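Local coordinates for glutamine amidotransferase type-2 domain-containing protein (Pseudomonas aeruginosa PAO1, PDB 1TE5), which is predicted to be a class-II glutamine amidotransferase of the Ntn clan, probably freeing ammonia from glutamine for an acceptor that is not known, at residues H92-E97 with G125-E130; G99-T104 with I174-W179; G119-V124 with D135-V140. All blocks are in the same frame, centred on the assembly; numbering follows the deposited sequence.

Contact 1: H92-E97 with G125-E130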
loop_
_atom_site.group_PDB
_atom_site.type_symbol
_atom_site.label_atom_id
_atom_site.label_comp_id
_atom_site.label_asym_id
_atom_site.label_seq_id
_atom_site.Cartn_x
_atom_site.Cartn_y
_atom_site.Cartn_z
ATOM N N HIS A 92 10.088 5.355 -3.036
ATOM C CA HIS A 92 10.349 4.381 -1.975
ATOM C C HIS A 92 9.418 4.663 -0.809
ATOM O O HIS A 92 8.968 5.788 -0.630
ATOM C CB HIS A 92 11.771 4.541 -1.412
ATOM C CG HIS A 92 12.869 4.339 -2.406
ATOM N ND1 HIS A 92 12.837 4.862 -3.682
ATOM C CD2 HIS A 92 14.063 3.721 -2.284
ATOM C CE1 HIS A 92 13.969 4.578 -4.300
ATOM N NE2 HIS A 92 14.729 3.885 -3.472
ATOM N N PRO A 93 9.163 3.655 0.037
ATOM C CA PRO A 93 9.689 2.287 -0.055
ATOM C C PRO A 93 8.821 1.390 -0.961
ATOM O O PRO A 93 7.761 1.813 -1.408
ATOM C CB PRO A 93 9.675 1.824 1.400
ATOM C CG PRO A 93 8.514 2.550 1.973
ATOM C CD PRO A 93 8.650 3.926 1.394
ATOM N N PHE A 94 9.288 0.167 -1.226
ATOM C CA PHE A 94 8.564 -0.776 -2.076
ATOM C C PHE A 94 8.082 -1.988 -1.272
ATOM O O PHE A 94 8.755 -2.433 -0.340
ATOM C CB PHE A 94 9.444 -1.227 -3.247
ATOM C CG PHE A 94 9.942 -0.094 -4.094
ATOM C CD1 PHE A 94 11.255 0.348 -3.988
ATOM C CD2 PHE A 94 9.092 0.546 -4.993
ATOM C CE1 PHE A 94 11.708 1.413 -4.772
ATOM C CE2 PHE A 94 9.534 1.607 -5.777
ATOM C CZ PHE A 94 10.841 2.040 -5.667
ATOM N N ILE A 95 6.912 -2.508 -1.636
ATOM C CA ILE A 95 6.324 -3.659 -0.950
ATOM C C ILE A 95 6.069 -4.825 -1.901
ATOM O O ILE A 95 5.730 -4.630 -3.069
ATOM C CB ILE A 95 4.981 -3.285 -0.277
ATOM C CG1 ILE A 95 5.150 -2.047 0.604
ATOM C CG2 ILE A 95 4.442 -4.458 0.548
ATOM C CD1 ILE A 95 3.886 -1.637 1.293
ATOM N N ARG A 96 6.225 -6.041 -1.382
ATOM C CA ARG A 96 5.992 -7.262 -2.147
ATOM C C ARG A 96 5.891 -8.429 -1.178
ATOM O O ARG A 96 6.682 -8.521 -0.237
ATOM C CB ARG A 96 7.115 -7.489 -3.162
ATOM C CG ARG A 96 6.594 -7.854 -4.541
ATOM C CD ARG A 96 7.416 -7.244 -5.671
ATOM N NE ARG A 96 7.280 -5.796 -5.598
ATOM C CZ ARG A 96 7.399 -4.974 -6.635
ATOM N NH1 ARG A 96 7.267 -3.674 -6.452
ATOM N NH2 ARG A 96 7.642 -5.442 -7.854
ATOM N N GLU A 97 4.884 -9.282 -1.355
ATOM C CA GLU A 97 4.735 -10.422 -0.454
ATOM C C GLU A 97 5.540 -11.632 -0.887
ATOM O O GLU A 97 5.635 -11.944 -2.074
ATOM C CB GLU A 97 3.261 -10.803 -0.239
ATOM C CG GLU A 97 2.629 -11.669 -1.320
ATOM C CD GLU A 97 2.677 -13.175 -1.038
ATOM O OE1 GLU A 97 3.117 -13.621 0.045
ATOM O OE2 GLU A 97 2.255 -13.918 -1.934
ATOM N N GLY A 125 8.239 0.142 -11.497
ATOM C CA GLY A 125 8.899 1.388 -11.855
ATOM C C GLY A 125 10.244 1.141 -12.523
ATOM O O GLY A 125 10.599 0.002 -12.837
ATOM N N GLU A 126 11.002 2.203 -12.750
ATOM C CA GLU A 126 12.290 2.065 -13.410
ATOM C C GLU A 126 13.498 2.257 -12.504
ATOM O O GLU A 126 14.633 2.264 -12.982
ATOM C CB GLU A 126 12.389 3.029 -14.594
ATOM C CG GLU A 126 11.235 2.958 -15.583
ATOM C CD GLU A 126 10.028 3.762 -15.143
ATOM O OE1 GLU A 126 8.906 3.214 -15.192
ATOM O OE2 GLU A 126 10.199 4.943 -14.764
ATOM N N THR A 127 13.262 2.419 -11.207
ATOM C CA THR A 127 14.354 2.620 -10.264
ATOM C C THR A 127 15.306 1.436 -10.193
ATOM O O THR A 127 14.938 0.307 -10.518
ATOM C CB THR A 127 13.831 2.911 -8.828
ATOM O OG1 THR A 127 12.856 1.928 -8.445
ATOM C CG2 THR A 127 13.217 4.297 -8.752
ATOM N N ASP A 128 16.559 1.716 -9.859
ATOM C CA ASP A 128 17.541 0.659 -9.695
ATOM C C ASP A 128 17.235 0.036 -8.338
ATOM O O ASP A 128 17.511 -1.138 -8.103
ATOM C CB ASP A 128 18.971 1.218 -9.699
ATOM C CG ASP A 128 19.537 1.406 -11.110
ATOM O OD1 ASP A 128 18.935 0.932 -12.102
ATOM O OD2 ASP A 128 20.617 2.028 -11.221
ATOM N N SER A 129 16.682 0.845 -7.441
ATOM C CA SER A 129 16.325 0.393 -6.103
ATOM C C SER A 129 15.320 -0.755 -6.154
ATOM O O SER A 129 15.479 -1.756 -5.451
ATOM C CB SER A 129 15.728 1.549 -5.291
ATOM O OG SER A 129 16.673 2.590 -5.089
ATOM N N GLU A 130 14.272 -0.592 -6.958
ATOM C CA GLU A 130 13.231 -1.606 -7.088
ATOM C C GLU A 130 13.736 -2.847 -7.820
ATOM O O GLU A 130 13.278 -3.960 -7.558
ATOM C CB GLU A 130 12.013 -1.029 -7.799
ATOM C CG GLU A 130 10.837 -1.976 -7.862
ATOM C CD GLU A 130 9.605 -1.343 -8.460
ATOM O OE1 GLU A 130 9.702 -0.206 -8.984
ATOM O OE2 GLU A 130 8.537 -1.989 -8.395
#

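Contact 2: G99-T104 with I174-W179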
loop_
_atom_site.group_PDB
_atom_site.type_symbol
_atom_site.label_atom_id
_atom_site.label_comp_id
_atom_site.label_asym_id
_atom_site.label_seq_id
_atom_site.Cartn_x
_atom_site.Cartn_y
_atom_site.Cartn_z
ATOM N N GLY A 99 6.263 -15.542 1.009
ATOM C CA GLY A 99 5.975 -16.399 2.142
ATOM C C GLY A 99 4.806 -15.984 3.017
ATOM O O GLY A 99 4.738 -16.375 4.175
ATOM N N GLY A 100 3.856 -15.243 2.461
ATOM C CA GLY A 100 2.713 -14.831 3.257
ATOM C C GLY A 100 3.008 -13.688 4.208
ATOM O O GLY A 100 2.295 -13.486 5.195
ATOM N N ARG A 101 4.079 -12.952 3.916
ATOM C CA ARG A 101 4.494 -11.795 4.706
ATOM C C ARG A 101 4.729 -10.634 3.730
ATOM O O ARG A 101 5.187 -10.851 2.612
ATOM C CB ARG A 101 5.809 -12.073 5.450
ATOM C CG ARG A 101 5.889 -13.373 6.232
ATOM C CD ARG A 101 4.803 -13.511 7.290
ATOM N NE ARG A 101 4.817 -12.428 8.267
ATOM C CZ ARG A 101 4.954 -12.601 9.577
ATOM N NH1 ARG A 101 4.948 -11.544 10.379
ATOM N NH2 ARG A 101 5.110 -13.825 10.085
ATOM N N TYR A 102 4.363 -9.413 4.112
ATOM C CA TYR A 102 4.613 -8.276 3.224
ATOM C C TYR A 102 6.034 -7.800 3.473
ATOM O O TYR A 102 6.414 -7.550 4.607
ATOM C CB TYR A 102 3.617 -7.133 3.474
ATOM C CG TYR A 102 2.211 -7.391 2.959
ATOM C CD1 TYR A 102 1.121 -7.408 3.834
ATOM C CD2 TYR A 102 1.962 -7.628 1.597
ATOM C CE1 TYR A 102 -0.165 -7.659 3.377
ATOM C CE2 TYR A 102 0.669 -7.886 1.136
ATOM C CZ TYR A 102 -0.380 -7.897 2.030
ATOM O OH TYR A 102 -1.654 -8.178 1.592
ATOM N N TRP A 103 6.843 -7.754 2.430
ATOM C CA TRP A 103 8.212 -7.294 2.590
ATOM C C TRP A 103 8.291 -5.827 2.223
ATOM O O TRP A 103 7.689 -5.406 1.234
ATOM C CB TRP A 103 9.171 -8.100 1.710
ATOM C CG TRP A 103 9.582 -9.399 2.312
ATOM C CD1 TRP A 103 8.760 -10.370 2.816
ATOM C CD2 TRP A 103 10.920 -9.894 2.459
ATOM N NE1 TRP A 103 9.504 -11.438 3.263
ATOM C CE2 TRP A 103 10.832 -11.170 3.057
ATOM C CE3 TRP A 103 12.184 -9.384 2.136
ATOM C CZ2 TRP A 103 11.957 -11.945 3.335
ATOM C CZ3 TRP A 103 13.306 -10.158 2.413
ATOM C CH2 TRP A 103 13.180 -11.424 3.009
ATOM N N THR A 104 9.074 -5.065 2.978
ATOM C CA THR A 104 9.238 -3.632 2.734
ATOM C C THR A 104 10.722 -3.346 2.480
ATOM O O THR A 104 11.589 -3.880 3.171
ATOM C CB THR A 104 8.691 -2.802 3.931
ATOM O OG1 THR A 104 7.264 -2.950 4.018
ATOM C CG2 THR A 104 9.001 -1.331 3.748
ATOM N N ILE A 174 15.272 -3.507 5.095
ATOM C CA ILE A 174 14.345 -4.538 4.635
ATOM C C ILE A 174 13.618 -5.117 5.844
ATOM O O ILE A 174 14.193 -5.233 6.922
ATOM C CB ILE A 174 15.093 -5.651 3.879
ATOM C CG1 ILE A 174 15.922 -5.031 2.752
ATOM C CG2 ILE A 174 14.099 -6.652 3.320
ATOM C CD1 ILE A 174 16.936 -5.954 2.154
ATOM N N SER A 175 12.366 -5.512 5.652
ATOM C CA SER A 175 11.620 -6.047 6.753
ATOM C C SER A 175 10.477 -6.890 6.251
ATOM O O SER A 175 10.030 -6.705 5.117
ATOM C CB SER A 175 11.073 -4.904 7.607
ATOM O OG SER A 175 10.208 -5.356 8.633
ATOM N N ASP A 176 10.120 -7.907 7.010
ATOM C CA ASP A 176 8.945 -8.693 6.661
ATOM C C ASP A 176 7.827 -8.423 7.691
ATOM O O ASP A 176 6.827 -9.148 7.759
ATOM C CB ASP A 176 9.333 -10.178 6.719
ATOM C CG ASP A 176 9.385 -10.800 8.113
ATOM O OD1 ASP A 176 9.571 -10.072 9.111
ATOM O OD2 ASP A 176 9.253 -12.042 8.207
ATOM N N GLY A 177 8.034 -7.387 8.503
ATOM C CA GLY A 177 7.070 -7.017 9.519
ATOM C C GLY A 177 7.489 -7.476 10.900
ATOM O O GLY A 177 6.937 -7.013 11.897
ATOM N N ASP A 178 8.390 -8.456 10.951
ATOM C CA ASP A 178 8.907 -8.988 12.214
ATOM C C ASP A 178 10.228 -8.281 12.505
ATOM O O ASP A 178 10.330 -7.434 13.393
ATOM C CB ASP A 178 9.193 -10.507 12.119
ATOM C CG ASP A 178 7.937 -11.368 12.143
ATOM O OD1 ASP A 178 7.997 -12.500 11.604
ATOM O OD2 ASP A 178 6.917 -10.939 12.718
ATOM N N TRP A 179 11.252 -8.728 11.791
ATOM C CA TRP A 179 12.587 -8.197 11.915
ATOM C C TRP A 179 12.812 -7.064 10.932
ATOM O O TRP A 179 12.091 -6.922 9.944
ATOM C CB TRP A 179 13.607 -9.308 11.655
ATOM C CG TRP A 179 13.249 -10.172 10.481
ATOM C CD1 TRP A 179 12.582 -11.365 10.514
ATOM C CD2 TRP A 179 13.481 -9.878 9.094
ATOM N NE1 TRP A 179 12.381 -11.827 9.232
ATOM C CE2 TRP A 179 12.922 -10.932 8.345
ATOM C CE3 TRP A 179 14.095 -8.820 8.416
ATOM C CZ2 TRP A 179 12.962 -10.960 6.955
ATOM C CZ3 TRP A 179 14.131 -8.848 7.034
ATOM C CH2 TRP A 179 13.567 -9.909 6.318
HETATM O O HOH W 1 3.817 -9.017 6.737
#

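Contact 3: G119-V124 with D135-V140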
loop_
_atom_site.group_PDB
_atom_site.type_symbol
_atom_site.label_atom_id
_atom_site.label_comp_id
_atom_site.label_asym_id
_atom_site.label_seq_id
_atom_site.Cartn_x
_atom_site.Cartn_y
_atom_site.Cartn_z
ATOM N N GLY A 119 13.168 -12.184 -13.128
ATOM C CA GLY A 119 12.709 -13.374 -12.440
ATOM C C GLY A 119 11.263 -13.296 -12.025
ATOM O O GLY A 119 10.467 -12.637 -12.689
ATOM N N PHE A 120 10.927 -14.018 -10.957
ATOM C CA PHE A 120 9.575 -14.078 -10.401
ATOM C C PHE A 120 9.017 -12.677 -10.169
ATOM O O PHE A 120 7.889 -12.365 -10.566
ATOM C CB PHE A 120 9.576 -14.804 -9.050
ATOM C CG PHE A 120 10.310 -16.122 -9.047
ATOM C CD1 PHE A 120 9.768 -17.248 -9.679
ATOM C CD2 PHE A 120 11.530 -16.248 -8.359
ATOM C CE1 PHE A 120 10.428 -18.482 -9.627
ATOM C CE2 PHE A 120 12.202 -17.468 -8.297
ATOM C CZ PHE A 120 11.649 -18.594 -8.931
ATOM N N TYR A 121 9.768 -11.887 -9.408
ATOM C CA TYR A 121 9.394 -10.519 -9.095
ATOM C C TYR A 121 9.957 -9.578 -10.147
ATOM O O TYR A 121 11.109 -9.702 -10.562
ATOM C CB TYR A 121 9.920 -10.124 -7.712
ATOM C CG TYR A 121 9.379 -10.963 -6.576
ATOM C CD1 TYR A 121 10.070 -12.090 -6.123
ATOM C CD2 TYR A 121 8.187 -10.623 -5.934
ATOM C CE1 TYR A 121 9.591 -12.856 -5.060
ATOM C CE2 TYR A 121 7.700 -11.385 -4.865
ATOM C CZ TYR A 121 8.410 -12.499 -4.437
ATOM O OH TYR A 121 7.940 -13.257 -3.391
ATOM N N ARG A 122 9.130 -8.641 -10.590
ATOM C CA ARG A 122 9.549 -7.669 -11.586
ATOM C C ARG A 122 9.203 -6.264 -11.097
ATOM O O ARG A 122 8.184 -6.062 -10.432
ATOM C CB ARG A 122 8.856 -7.941 -12.925
ATOM C CG ARG A 122 9.114 -9.321 -13.505
ATOM C CD ARG A 122 8.552 -9.413 -14.908
ATOM N NE ARG A 122 8.639 -10.759 -15.462
ATOM C CZ ARG A 122 9.766 -11.352 -15.836
ATOM N NH1 ARG A 122 9.736 -12.579 -16.327
ATOM N NH2 ARG A 122 10.923 -10.722 -15.710
ATOM N N PRO A 123 10.097 -5.291 -11.341
ATOM C CA PRO A 123 9.792 -3.933 -10.895
ATOM C C PRO A 123 8.665 -3.308 -11.734
ATOM O O PRO A 123 8.493 -3.630 -12.920
ATOM C CB PRO A 123 11.131 -3.208 -11.089
ATOM C CG PRO A 123 11.738 -3.907 -12.245
ATOM C CD PRO A 123 11.451 -5.362 -11.923
ATOM N N VAL A 124 7.853 -2.485 -11.078
ATOM C CA VAL A 124 6.763 -1.773 -11.740
ATOM C C VAL A 124 7.325 -0.439 -12.276
ATOM O O VAL A 124 6.928 0.044 -13.345
ATOM C CB VAL A 124 5.601 -1.509 -10.756
ATOM C CG1 VAL A 124 4.472 -0.763 -11.458
ATOM C CG2 VAL A 124 5.097 -2.837 -10.189
ATOM N N ASP A 135 15.199 -8.467 -7.312
ATOM C CA ASP A 135 16.288 -9.420 -7.488
ATOM C C ASP A 135 16.619 -10.136 -6.185
ATOM O O ASP A 135 16.800 -11.363 -6.168
ATOM C CB ASP A 135 17.536 -8.723 -8.026
ATOM C CG ASP A 135 18.639 -9.703 -8.388
ATOM O OD1 ASP A 135 18.494 -10.438 -9.388
ATOM O OD2 ASP A 135 19.651 -9.742 -7.665
ATOM N N LEU A 136 16.719 -9.364 -5.106
ATOM C CA LEU A 136 17.019 -9.913 -3.785
ATOM C C LEU A 136 15.911 -10.874 -3.383
ATOM O O LEU A 136 16.158 -11.876 -2.712
ATOM C CB LEU A 136 17.137 -8.790 -2.746
ATOM C CG LEU A 136 17.317 -9.149 -1.266
ATOM C CD1 LEU A 136 18.127 -8.059 -0.586
ATOM C CD2 LEU A 136 15.969 -9.341 -0.571
ATOM N N LEU A 137 14.685 -10.521 -3.770
ATOM C CA LEU A 137 13.506 -11.321 -3.480
ATOM C C LEU A 137 13.537 -12.613 -4.276
ATOM O O LEU A 137 13.059 -13.641 -3.804
ATOM C CB LEU A 137 12.230 -10.526 -3.799
ATOM C CG LEU A 137 11.772 -9.497 -2.762
ATOM C CD1 LEU A 137 10.592 -8.733 -3.293
ATOM C CD2 LEU A 137 11.407 -10.184 -1.463
ATOM N N ASN A 138 14.090 -12.553 -5.481
ATOM C CA ASN A 138 14.188 -13.718 -6.357
ATOM C C ASN A 138 15.204 -14.722 -5.841
ATOM O O ASN A 138 15.045 -15.928 -6.022
ATOM C CB ASN A 138 14.557 -13.299 -7.779
ATOM C CG ASN A 138 13.425 -12.590 -8.490
ATOM O OD1 ASN A 138 13.632 -11.939 -9.515
ATOM N ND2 ASN A 138 12.215 -12.734 -7.968
ATOM N N ARG A 139 16.262 -14.207 -5.222
ATOM C CA ARG A 139 17.316 -15.037 -4.659
ATOM C C ARG A 139 16.829 -15.735 -3.403
ATOM O O ARG A 139 17.267 -16.841 -3.089
ATOM C CB ARG A 139 18.522 -14.179 -4.307
ATOM C CG ARG A 139 19.119 -13.442 -5.476
ATOM C CD ARG A 139 20.184 -12.503 -4.978
ATOM N NE ARG A 139 20.893 -11.855 -6.068
ATOM C CZ ARG A 139 22.211 -11.696 -6.099
ATOM N NH1 ARG A 139 22.781 -11.090 -7.134
ATOM N NH2 ARG A 139 22.958 -12.142 -5.093
ATOM N N VAL A 140 16.003 -15.038 -2.632
ATOM C CA VAL A 140 15.449 -15.606 -1.405
ATOM C C VAL A 140 14.400 -16.654 -1.767
ATOM O O VAL A 140 14.337 -17.703 -1.137
ATOM C CB VAL A 140 14.814 -14.508 -0.479
ATOM C CG1 VAL A 140 14.114 -15.131 0.716
ATOM C CG2 VAL A 140 15.881 -13.569 0.022
#

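Contact 1: H92-E97 with G125-E130
The capped first turn of helix 128-143 comes down on strand 94-98, outermost in its sheet within this chain, and Phe94 and Glu130 meet at the centre. Glu130 CB sits 3.9 Å from the centroid of the Phe94 ring, almost straight over the face, in a CH-pi contact. Farther along, the carboxylate stacks nearly parallel to the ring, with Glu130 OE1 3.7 Å from Phe94 CE2. With CG anti to the backbone N (chi1 -175°) and the chain extended beyond it, Glu130 spans the ring and delivers its acid to Arg96. There Arg96 NH1 donates to Glu130 OE2 at 2.9 Å, a salt bridge made on the anti side of the oxygen, the guanidinium standing about perpendicular to the carboxylate. Val124 N also bonds OE2, and Gly125 N reaches OE1 from above the carboxylate plane, so three N-H groups hold this buried acid and fix its rotation.

This is helix-on-sheet packing in the layered alpha-beta fold of Ntn hydrolases, here at the margin of a six-stranded antiparallel sheet. Thr127 is the N-cap of the helix: its OG1 accepts from Glu130 N at 3.3 Å and also lies 3.4 Å from Phe94 CZ, oblique to the ring. A cis peptide joins His92 to Pro93, and the His92 ring takes Phe94 CE1 over the centre of one face. The imidazole edge points at the helix, where His92 NE2 and Ser129 OG share a 2.8 Å hydrogen bond whose donor could be either. Ser129 OG also bonds His107 ND1, its stronger partner.

Contact 2: G99-T104 with I174-W179
Trp103 and the turn that follows strand 171-175 make the tight half of this contact. One face of the indole takes two neighbours: Asp176 CB lies over the five-membered ring, 4.0 Å from its centroid, a CH-pi contact, while Trp179 brings its edge to the six-membered ring. That second pair is a T-shaped stack, centroids of Trp103 and Trp179 5.2 Å apart and planes at 83°. Ile174 CG2 approaches obliquely and touches Trp103 CE3 at 3.5 Å. Leu136 and Leu137 of helix 128-143 and Leu153 and Leu157 of helix 150-165 pack on the same indole.

Strands 101-108 and 171-175 are antiparallel neighbours in the six-stranded sheet, and Thr104 with Ser175 forms a hydrogen-bonded pair: Thr104 N to Ser175 O is 2.9 Å, and Ser175 N returns to Thr104 O at 3.1 Å. Beyond Ser175 the chain turns over toward strand 180-183 as a hairpin. Ser175 OG accepts from Gly177 N, an ST turn, and gives its own proton to Trp179 O; Asp176 OD1 accepts from Asp178 N, an Asx turn. With chi1 of 79°, Asp176 CG tucks between its backbone N and carbonyl carbon, and OD1 lies above the Trp179 ring, offset toward its rim.

Away from the indole the fit slackens. A water takes the Tyr102 N-H at 2.7 Å and donates to Asp176 O, bridging the two residues just past the end of strand 171-175. Arg101, bent at chi2 and chi3, reaches the partly exposed Asp178: its NH1 makes a salt bridge to Asp178 OD2 at 3.1 Å, but the hydrogen bond is weak, at 126°, and the guanidinium stands steeply to the carboxylate.

Contact 3: G119-V124 with D135-V140
Leu137 and Asn138, in the middle of helix 128-143, take up the loop residues Gly119, Phe120 and Tyr121. A turn of the helix starts just before them at Asp135, whose CB is directed away from the loop and whose carboxylate bonds Tyr164 OH of helix 150-165. Leu137 comes next and is the apolar half of the contact. Its CB rests over the face of the Tyr121 ring, 3.9 Å from the centroid, as a CH-pi contact, and its CD1 lies over the centre of the same face; the nearest pair is Tyr121 CD1 with Leu137 CB at 3.5 Å. The phenol runs on past the helix to strand 94-98, where its OH bonds Glu97 O.

Asn138 follows and buries the most surface. With CG beside the backbone N (chi1 -71°), its amide slides in against the loop backbone, Asn138 CG lying 3.8 Å from Phe120 N and equally far from Tyr121 N. The amide plane is 26° from the Tyr121 ring and 78° from that of Phe120, and Gly119, with no side chain, lets it lie close. Which end of the amide carries the oxygen is doubtful in the model. Arg139 likewise starts off away from the loop, its NE in a salt bridge with Asp135 OD2 at 2.9 Å that ties one helical turn to the next.

Phe120 O bonds Arg141 of the second subunit and Arg122 forms a salt bridge with Glu146 of that subunit. The chemistry implies an aromatic face and an amide seating the loop on its own helix, with polar bonds reaching the partner subunit.

How the contacts relate
Contacts 1 and 2 are buried and both reach the same six-stranded sheet, joined where Arg96 O accepts from Trp103 N at 2.8 Å; contact 3 is farther out and only partly buried. Contacts 1 and 3 share helix 128-143, the first at its capped start and the third midway along it, and the loop of contact 3 also bonds residues of contact 1 directly. Contact 2 meets that helix through its indole. Their chemistry follows their place: a buried ion pair and helix cap in the first, strand pairing and indole packing in the second, loop seating in the third. All three reach the second subunit.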